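Local coordinates for protein binary enterotoxin of Clostridium perfringens component a (Clostridium perfringens, PDB 5WTZ) that transfers ADP-ribose, probably from bound NAD+, to actin as the enzymatic component of an iota-like binary enterotoxin, at residues 30-44 with 74-86. Sequence-based numbering, arbitrary orientation.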
ATOM      1  N   TRP A  30     -16.777 -22.242  11.599  1.00 59.73           N
ATOM      2  CA  TRP A  30     -15.430 -21.703  11.424  1.00 59.86           C
ATOM      3  C   TRP A  30     -14.598 -21.814  12.693  1.00 60.20           C
ATOM      4  O   TRP A  30     -13.459 -22.278  12.659  1.00 61.74           O
ATOM      5  CB  TRP A  30     -15.495 -20.243  10.971  1.00 52.36           C
ATOM      6  CG  TRP A  30     -14.198 -19.515  11.031  1.00 47.04           C
ATOM      7  CD1 TRP A  30     -13.017 -19.892  10.460  1.00 48.53           C
ATOM      8  CD2 TRP A  30     -13.951 -18.260  11.675  1.00 40.53           C
ATOM      9  NE1 TRP A  30     -12.045 -18.956  10.725  1.00 40.46           N
ATOM     10  CE2 TRP A  30     -12.595 -17.943  11.464  1.00 47.21           C
ATOM     11  CE3 TRP A  30     -14.743 -17.380  12.409  1.00 43.15           C
ATOM     12  CZ2 TRP A  30     -12.016 -16.782  11.967  1.00 44.03           C
ATOM     13  CZ3 TRP A  30     -14.164 -16.228  12.908  1.00 48.58           C
ATOM     14  CH2 TRP A  30     -12.815 -15.939  12.685  1.00 37.30           C
ATOM     15  N   LEU A  31     -15.167 -21.394  13.813  1.00 46.33           N
ATOM     16  CA  LEU A  31     -14.417 -21.407  15.064  1.00 66.97           C
ATOM     17  C   LEU A  31     -14.175 -22.822  15.593  1.00 65.33           C
ATOM     18  O   LEU A  31     -13.270 -23.040  16.395  1.00 64.37           O
ATOM     19  CB  LEU A  31     -15.115 -20.544  16.124  1.00 61.70           C
ATOM     20  CG  LEU A  31     -16.631 -20.550  16.287  1.00 65.27           C
ATOM     21  CD1 LEU A  31     -17.110 -21.603  17.278  1.00 73.35           C
ATOM     22  CD2 LEU A  31     -17.092 -19.152  16.693  1.00 57.39           C
ATOM     23  N   ASN A  32     -14.951 -23.791  15.123  1.00 62.25           N
ATOM     24  CA  ASN A  32     -14.701 -25.175  15.496  1.00 66.82           C
ATOM     25  C   ASN A  32     -13.541 -25.758  14.691  1.00 73.49           C
ATOM     26  O   ASN A  32     -13.148 -26.909  14.883  1.00 86.68           O
ATOM     27  CB  ASN A  32     -15.963 -26.016  15.316  1.00 72.99           C
ATOM     28  CG  ASN A  32     -16.967 -25.794  16.430  1.00 78.12           C
ATOM     29  OD1 ASN A  32     -17.038 -24.709  17.005  1.00 77.42           O
ATOM     30  ND2 ASN A  32     -17.745 -26.823  16.744  1.00 80.75           N
ATOM     31  N   ASN A  33     -12.997 -24.954  13.785  1.00 67.18           N
ATOM     32  CA  ASN A  33     -11.784 -25.317  13.065  1.00 71.16           C
ATOM     33  C   ASN A  33     -10.598 -24.573  13.645  1.00 66.09           C
ATOM     34  O   ASN A  33      -9.471 -24.701  13.164  1.00 63.34           O
ATOM     35  CB  ASN A  33     -11.912 -25.003  11.570  1.00 77.65           C
ATOM     36  CG  ASN A  33     -12.447 -26.173  10.767  1.00 84.04           C
ATOM     37  OD1 ASN A  33     -12.416 -27.319  11.219  1.00 84.53           O
ATOM     38  ND2 ASN A  33     -12.930 -25.890   9.564  1.00 84.97           N
ATOM     39  N   LEU A  34     -10.864 -23.786  14.681  1.00 63.90           N
ATOM     40  CA  LEU A  34      -9.853 -22.894  15.230  1.00 59.96           C
ATOM     41  C   LEU A  34      -9.089 -23.525  16.378  1.00 57.22           C
ATOM     42  O   LEU A  34      -9.677 -24.139  17.264  1.00 57.66           O
ATOM     43  CB  LEU A  34     -10.490 -21.581  15.696  1.00 56.45           C
ATOM     44  CG  LEU A  34     -11.027 -20.649  14.606  1.00 54.44           C
ATOM     45  CD1 LEU A  34     -11.410 -19.285  15.189  1.00 45.40           C
ATOM     46  CD2 LEU A  34     -10.035 -20.503  13.460  1.00 53.81           C
ATOM     47  N   SER A  35      -7.770 -23.372  16.354  1.00 54.96           N
ATOM     48  CA  SER A  35      -6.957 -23.721  17.505  1.00 57.87           C
ATOM     49  C   SER A  35      -7.327 -22.786  18.649  1.00 60.31           C
ATOM     50  O   SER A  35      -8.020 -21.784  18.438  1.00 57.26           O
ATOM     51  CB  SER A  35      -5.467 -23.608  17.180  1.00 55.22           C
ATOM     52  OG  SER A  35      -5.142 -22.284  16.788  1.00 55.87           O
ATOM     53  N   LYS A  36      -6.876 -23.108  19.859  1.00 57.50           N
ATOM     54  CA  LYS A  36      -7.090 -22.213  20.985  1.00 50.35           C
ATOM     55  C   LYS A  36      -6.420 -20.873  20.701  1.00 49.52           C
ATOM     56  O   LYS A  36      -6.951 -19.823  21.051  1.00 48.40           O
ATOM     57  CB  LYS A  36      -6.551 -22.808  22.289  1.00 51.48           C
ATOM     58  CG  LYS A  36      -6.665 -21.854  23.465  1.00 56.15           C
ATOM     59  CD  LYS A  36      -6.314 -22.510  24.786  1.00 64.91           C
ATOM     60  CE  LYS A  36      -4.824 -22.742  24.935  1.00 66.74           C
ATOM     61  NZ  LYS A  36      -4.508 -23.232  26.307  1.00 70.09           N
ATOM     62  N   ALA A  37      -5.260 -20.921  20.049  1.00 46.62           N
ATOM     63  CA  ALA A  37      -4.504 -19.710  19.747  1.00 46.78           C
ATOM     64  C   ALA A  37      -5.252 -18.823  18.756  1.00 48.51           C
ATOM     65  O   ALA A  37      -5.171 -17.599  18.831  1.00 49.78           O
ATOM     66  CB  ALA A  37      -3.131 -20.063  19.211  1.00 44.72           C
ATOM     67  N   GLU A  38      -5.988 -19.440  17.838  1.00 43.07           N
ATOM     68  CA  GLU A  38      -6.744 -18.689  16.846  1.00 44.25           C
ATOM     69  C   GLU A  38      -7.982 -18.049  17.454  1.00 41.06           C
ATOM     70  O   GLU A  38      -8.306 -16.903  17.159  1.00 42.37           O
ATOM     71  CB  GLU A  38      -7.151 -19.589  15.686  1.00 45.94           C
ATOM     72  CG  GLU A  38      -6.023 -19.953  14.751  1.00 43.15           C
ATOM     73  CD  GLU A  38      -6.472 -20.904  13.649  1.00 47.06           C
ATOM     74  OE1 GLU A  38      -7.160 -21.891  13.963  1.00 47.95           O
ATOM     75  OE2 GLU A  38      -6.143 -20.667  12.467  1.00 48.21           O
ATOM     76  N   SER A  39      -8.690 -18.794  18.291  1.00 42.74           N
ATOM     77  CA  SER A  39      -9.838 -18.221  18.972  1.00 42.53           C
ATOM     78  C   SER A  39      -9.411 -17.008  19.795  1.00 41.16           C
ATOM     79  O   SER A  39     -10.021 -15.946  19.699  1.00 39.76           O
ATOM     80  CB  SER A  39     -10.525 -19.263  19.847  1.00 44.73           C
ATOM     81  OG  SER A  39     -11.386 -20.059  19.057  1.00 45.68           O
ATOM     82  N   THR A  40      -8.339 -17.148  20.566  1.00 43.88           N
ATOM     83  CA  THR A  40      -7.879 -16.045  21.406  1.00 43.07           C
ATOM     84  C   THR A  40      -7.323 -14.887  20.578  1.00 38.21           C
ATOM     85  O   THR A  40      -7.376 -13.742  21.005  1.00 44.21           O
ATOM     86  CB  THR A  40      -6.811 -16.502  22.409  1.00 47.20           C
ATOM     87  OG1 THR A  40      -5.625 -16.883  21.706  1.00 58.95           O
ATOM     88  CG2 THR A  40      -7.314 -17.672  23.213  1.00 43.91           C
ATOM     89  N   SER A  41      -6.798 -15.171  19.393  1.00 42.84           N
ATOM     90  CA  SER A  41      -6.305 -14.091  18.534  1.00 41.62           C
ATOM     91  C   SER A  41      -7.453 -13.353  17.847  1.00 36.01           C
ATOM     92  O   SER A  41      -7.421 -12.132  17.721  1.00 32.97           O
ATOM     93  CB  SER A  41      -5.313 -14.623  17.502  1.00 39.65           C
ATOM     94  OG  SER A  41      -4.026 -14.761  18.084  1.00 36.17           O
ATOM     95  N   ILE A  42      -8.476 -14.084  17.424  1.00 35.58           N
ATOM     96  CA  ILE A  42      -9.684 -13.438  16.927  1.00 42.53           C
ATOM     97  C   ILE A  42     -10.344 -12.620  18.046  1.00 42.24           C
ATOM     98  O   ILE A  42     -10.845 -11.516  17.814  1.00 33.12           O
ATOM     99  CB  ILE A  42     -10.680 -14.469  16.355  1.00 45.11           C
ATOM    100  CG1 ILE A  42     -10.178 -14.985  15.006  1.00 42.19           C
ATOM    101  CG2 ILE A  42     -12.078 -13.873  16.225  1.00 45.40           C
ATOM    102  CD1 ILE A  42      -9.860 -13.887  14.012  1.00 38.96           C
ATOM    103  N   ASN A  43     -10.325 -13.149  19.268  1.00 41.20           N
ATOM    104  CA  ASN A  43     -10.844 -12.402  20.407  1.00 35.65           C
ATOM    105  C   ASN A  43     -10.054 -11.123  20.647  1.00 33.90           C
ATOM    106  O   ASN A  43     -10.623 -10.092  20.999  1.00 33.01           O
ATOM    107  CB  ASN A  43     -10.841 -13.268  21.670  1.00 37.53           C
ATOM    108  CG  ASN A  43     -12.127 -14.046  21.845  1.00 53.87           C
ATOM    109  OD1 ASN A  43     -13.198 -13.592  21.441  1.00 54.98           O
ATOM    110  ND2 ASN A  43     -12.034 -15.214  22.470  1.00 55.36           N
ATOM    111  N   ASN A  44      -8.742 -11.192  20.454  1.00 33.50           N
ATOM    112  CA  ASN A  44      -7.885 -10.017  20.562  1.00 31.86           C
ATOM    113  C   ASN A  44      -8.215  -8.982  19.480  1.00 30.05           C
ATOM    114  O   ASN A  44      -8.085  -7.780  19.700  1.00 29.04           O
ATOM    115  CB  ASN A  44      -6.402 -10.405  20.470  1.00 40.64           C
ATOM    116  CG  ASN A  44      -5.890 -11.122  21.718  1.00 41.03           C
ATOM    117  OD1 ASN A  44      -6.542 -11.137  22.772  1.00 36.44           O
ATOM    118  ND2 ASN A  44      -4.701 -11.709  21.606  1.00 34.25           N
ATOM    119  N   GLU A  74       2.021 -13.165  17.216  1.00 37.00           N
ATOM    120  CA  GLU A  74       1.144 -14.338  17.185  1.00 40.41           C
ATOM    121  C   GLU A  74      -0.243 -13.962  16.685  1.00 39.31           C
ATOM    122  O   GLU A  74      -0.834 -14.669  15.868  1.00 37.70           O
ATOM    123  CB  GLU A  74       1.039 -14.997  18.568  1.00 38.95           C
ATOM    124  CG  GLU A  74       2.378 -15.353  19.200  1.00 44.02           C
ATOM    125  CD  GLU A  74       3.239 -16.226  18.303  1.00 54.94           C
ATOM    126  OE1 GLU A  74       2.825 -17.367  18.001  1.00 50.33           O
ATOM    127  OE2 GLU A  74       4.329 -15.765  17.892  1.00 62.35           O
ATOM    128  N   ASP A  75      -0.758 -12.843  17.179  1.00 36.82           N
ATOM    129  CA  ASP A  75      -2.027 -12.323  16.695  1.00 33.63           C
ATOM    130  C   ASP A  75      -2.028 -12.145  15.174  1.00 32.71           C
ATOM    131  O   ASP A  75      -2.955 -12.597  14.491  1.00 35.90           O
ATOM    132  CB  ASP A  75      -2.352 -11.007  17.392  1.00 31.91           C
ATOM    133  CG  ASP A  75      -2.633 -11.202  18.865  1.00 44.27           C
ATOM    134  OD1 ASP A  75      -3.174 -12.269  19.212  1.00 47.29           O
ATOM    135  OD2 ASP A  75      -2.310 -10.306  19.674  1.00 54.28           O
ATOM    136  N   LEU A  76      -0.987 -11.511  14.644  1.00 31.07           N
ATOM    137  CA  LEU A  76      -0.895 -11.314  13.202  1.00 35.38           C
ATOM    138  C   LEU A  76      -0.919 -12.657  12.464  1.00 35.18           C
ATOM    139  O   LEU A  76      -1.646 -12.818  11.485  1.00 35.35           O
ATOM    140  CB  LEU A  76       0.365 -10.524  12.841  1.00 36.20           C
ATOM    141  CG  LEU A  76       0.360  -9.042  13.227  1.00 34.44           C
ATOM    142  CD1 LEU A  76       1.599  -8.350  12.713  1.00 31.77           C
ATOM    143  CD2 LEU A  76      -0.886  -8.349  12.712  1.00 30.77           C
ATOM    144  N   LYS A  77      -0.141 -13.623  12.948  1.00 36.77           N
ATOM    145  CA  LYS A  77      -0.082 -14.939  12.320  1.00 36.32           C
ATOM    146  C   LYS A  77      -1.415 -15.680  12.431  1.00 35.80           C
ATOM    147  O   LYS A  77      -1.914 -16.229  11.449  1.00 35.03           O
ATOM    148  CB  LYS A  77       1.033 -15.788  12.946  1.00 49.03           C
ATOM    149  CG  LYS A  77       2.427 -15.166  12.888  1.00 54.72           C
ATOM    150  CD  LYS A  77       3.400 -15.909  13.810  1.00 59.70           C
ATOM    151  CE  LYS A  77       4.772 -15.237  13.869  1.00 59.68           C
ATOM    152  NZ  LYS A  77       5.592 -15.495  12.651  1.00 64.29           N
ATOM    153  N   ASN A  78      -1.996 -15.681  13.629  1.00 40.96           N
ATOM    154  CA  ASN A  78      -3.173 -16.507  13.903  1.00 36.52           C
ATOM    155  C   ASN A  78      -4.473 -15.973  13.297  1.00 37.95           C
ATOM    156  O   ASN A  78      -5.342 -16.756  12.929  1.00 36.62           O
ATOM    157  CB  ASN A  78      -3.365 -16.688  15.417  1.00 37.51           C
ATOM    158  CG  ASN A  78      -2.146 -17.291  16.100  1.00 47.07           C
ATOM    159  OD1 ASN A  78      -1.307 -17.931  15.463  1.00 43.53           O
ATOM    160  ND2 ASN A  78      -2.038 -17.077  17.408  1.00 45.96           N
ATOM    161  N   ILE A  79      -4.624 -14.653  13.207  1.00 40.14           N
ATOM    162  CA  ILE A  79      -5.845 -14.095  12.636  1.00 32.87           C
ATOM    163  C   ILE A  79      -5.927 -14.511  11.176  1.00 35.50           C
ATOM    164  O   ILE A  79      -6.991 -14.892  10.673  1.00 36.11           O
ATOM    165  CB  ILE A  79      -5.891 -12.555  12.763  1.00 30.87           C
ATOM    166  CG1 ILE A  79      -6.033 -12.166  14.234  1.00 34.28           C
ATOM    167  CG2 ILE A  79      -7.070 -11.992  12.005  1.00 36.67           C
ATOM    168  CD1 ILE A  79      -5.658 -10.737  14.525  1.00 29.21           C
ATOM    169  N   SER A  80      -4.773 -14.476  10.526  1.00 32.43           N
ATOM    170  CA  SER A  80      -4.646 -14.802   9.110  1.00 36.40           C
ATOM    171  C   SER A  80      -4.993 -16.273   8.812  1.00 42.08           C
ATOM    172  O   SER A  80      -5.755 -16.551   7.887  1.00 43.61           O
ATOM    173  CB  SER A  80      -3.230 -14.463   8.639  1.00 34.53           C
ATOM    174  OG  SER A  80      -3.102 -14.575   7.230  1.00 36.42           O
ATOM    175  N   THR A  81      -4.462 -17.216   9.587  1.00 44.65           N
ATOM    176  CA  THR A  81      -4.824 -18.620   9.367  1.00 40.81           C
ATOM    177  C   THR A  81      -6.297 -18.861   9.686  1.00 46.87           C
ATOM    178  O   THR A  81      -6.946 -19.707   9.068  1.00 46.87           O
ATOM    179  CB  THR A  81      -3.979 -19.596  10.208  1.00 41.37           C
ATOM    180  OG1 THR A  81      -4.310 -19.450  11.596  1.00 42.33           O
ATOM    181  CG2 THR A  81      -2.499 -19.352   9.992  1.00 44.96           C
ATOM    182  N   ALA A  82      -6.823 -18.116  10.652  1.00 44.63           N
ATOM    183  CA  ALA A  82      -8.220 -18.257  11.033  1.00 44.15           C
ATOM    184  C   ALA A  82      -9.141 -17.887   9.874  1.00 44.33           C
ATOM    185  O   ALA A  82      -9.998 -18.687   9.483  1.00 44.57           O
ATOM    186  CB  ALA A  82      -8.532 -17.403  12.261  1.00 39.47           C
ATOM    187  N   VAL A  83      -8.959 -16.696   9.307  1.00 36.94           N
ATOM    188  CA  VAL A  83      -9.844 -16.249   8.231  1.00 35.33           C
ATOM    189  C   VAL A  83      -9.656 -17.078   6.960  1.00 35.95           C
ATOM    190  O   VAL A  83     -10.597 -17.247   6.186  1.00 42.43           O
ATOM    191  CB  VAL A  83      -9.656 -14.741   7.902  1.00 38.73           C
ATOM    192  CG1 VAL A  83     -10.110 -13.879   9.082  1.00 34.69           C
ATOM    193  CG2 VAL A  83      -8.214 -14.430   7.493  1.00 38.11           C
ATOM    194  N   LYS A  84      -8.458 -17.619   6.754  1.00 37.65           N
ATOM    195  CA  LYS A  84      -8.212 -18.478   5.594  1.00 40.30           C
ATOM    196  C   LYS A  84      -9.004 -19.778   5.658  1.00 44.72           C
ATOM    197  O   LYS A  84      -9.095 -20.500   4.667  1.00 42.30           O
ATOM    198  CB  LYS A  84      -6.716 -18.787   5.450  1.00 37.31           C
ATOM    199  CG  LYS A  84      -5.926 -17.655   4.819  1.00 35.41           C
ATOM    200  CD  LYS A  84      -4.429 -17.911   4.844  1.00 39.05           C
ATOM    201  CE  LYS A  84      -3.695 -16.785   4.139  1.00 42.72           C
ATOM    202  NZ  LYS A  84      -2.343 -16.504   4.696  1.00 49.42           N
ATOM    203  N   LYS A  85      -9.576 -20.079   6.820  1.00 46.46           N
ATOM    204  CA  LYS A  85     -10.420 -21.261   6.966  1.00 46.93           C
ATOM    205  C   LYS A  85     -11.871 -20.906   6.660  1.00 47.13           C
ATOM    206  O   LYS A  85     -12.770 -21.735   6.798  1.00 47.95           O
ATOM    207  CB  LYS A  85     -10.303 -21.845   8.380  1.00 50.99           C
ATOM    208  CG  LYS A  85      -8.889 -22.251   8.779  1.00 51.39           C
ATOM    209  CD  LYS A  85      -8.828 -22.748  10.224  1.00 54.76           C
ATOM    210  CE  LYS A  85      -7.405 -23.149  10.613  1.00 53.75           C
ATOM    211  NZ  LYS A  85      -7.316 -23.653  12.020  1.00 52.75           N
ATOM    212  N   SER A  86     -12.090 -19.663   6.246  1.00 41.24           N
ATOM    213  CA  SER A  86     -13.433 -19.167   5.973  1.00 38.85           C
ATOM    214  C   SER A  86     -13.460 -18.410   4.646  1.00 45.86           C
ATOM    215  O   SER A  86     -13.806 -17.231   4.599  1.00 41.00           O
ATOM    216  CB  SER A  86     -13.910 -18.262   7.116  1.00 37.01           C
ATOM    217  OG  SER A  86     -15.290 -17.970   6.987  1.00 37.89           O
TER
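The indole of Trp-30 lies between Ser-86 CB, a CH-pi contact 4.1 Å from the centroid of its five-membered ring, and Leu-34 CD1 over the opposite face. At its edge sit Lys-85 CB and the Ala-82 carbonyl, which accepts from NE1 in a hydrogen bond whose very short modelled length is doubtful. Having CG anti to the backbone N (chi1 168°) puts the ring against the C-terminal part of segment 74-86. Ala-82 CB touches both Trp-30 CZ2 and Leu-34 CD2, 3.6 Å from each, and Ile-42 adds its CD1 against Ile-79 CG2.

Polar groups flank this apolar strip. Lys-85, extended beyond CG, brings NZ to the Asn-33 carbonyl O (2.7 Å) and to Glu-38 OE1 (2.6 Å), the latter a salt bridge on the syn lone pair. The anti lone pair of OE1 takes Ser-35 N, so two donors grip this oxygen. Farther along, Asp-75 OD1 accepts from Ser-41 OG and, with the amide and carboxylate planes 85° apart, from Asn-44 ND2, each 2.9 Å away; Asn-78 ND2 in turn donates to Ser-41 OG.

The segments of the two helices cross at -104°. Strands 168-171 and 179-182 adjoin the apolar strip, in the N-terminal ADP-ribosyltransferase-like region, away from the NAD site. Ser-35 and Glu-38 form a capping box starting helix 36-61, its glutamate also salt-bridged to Lys-85.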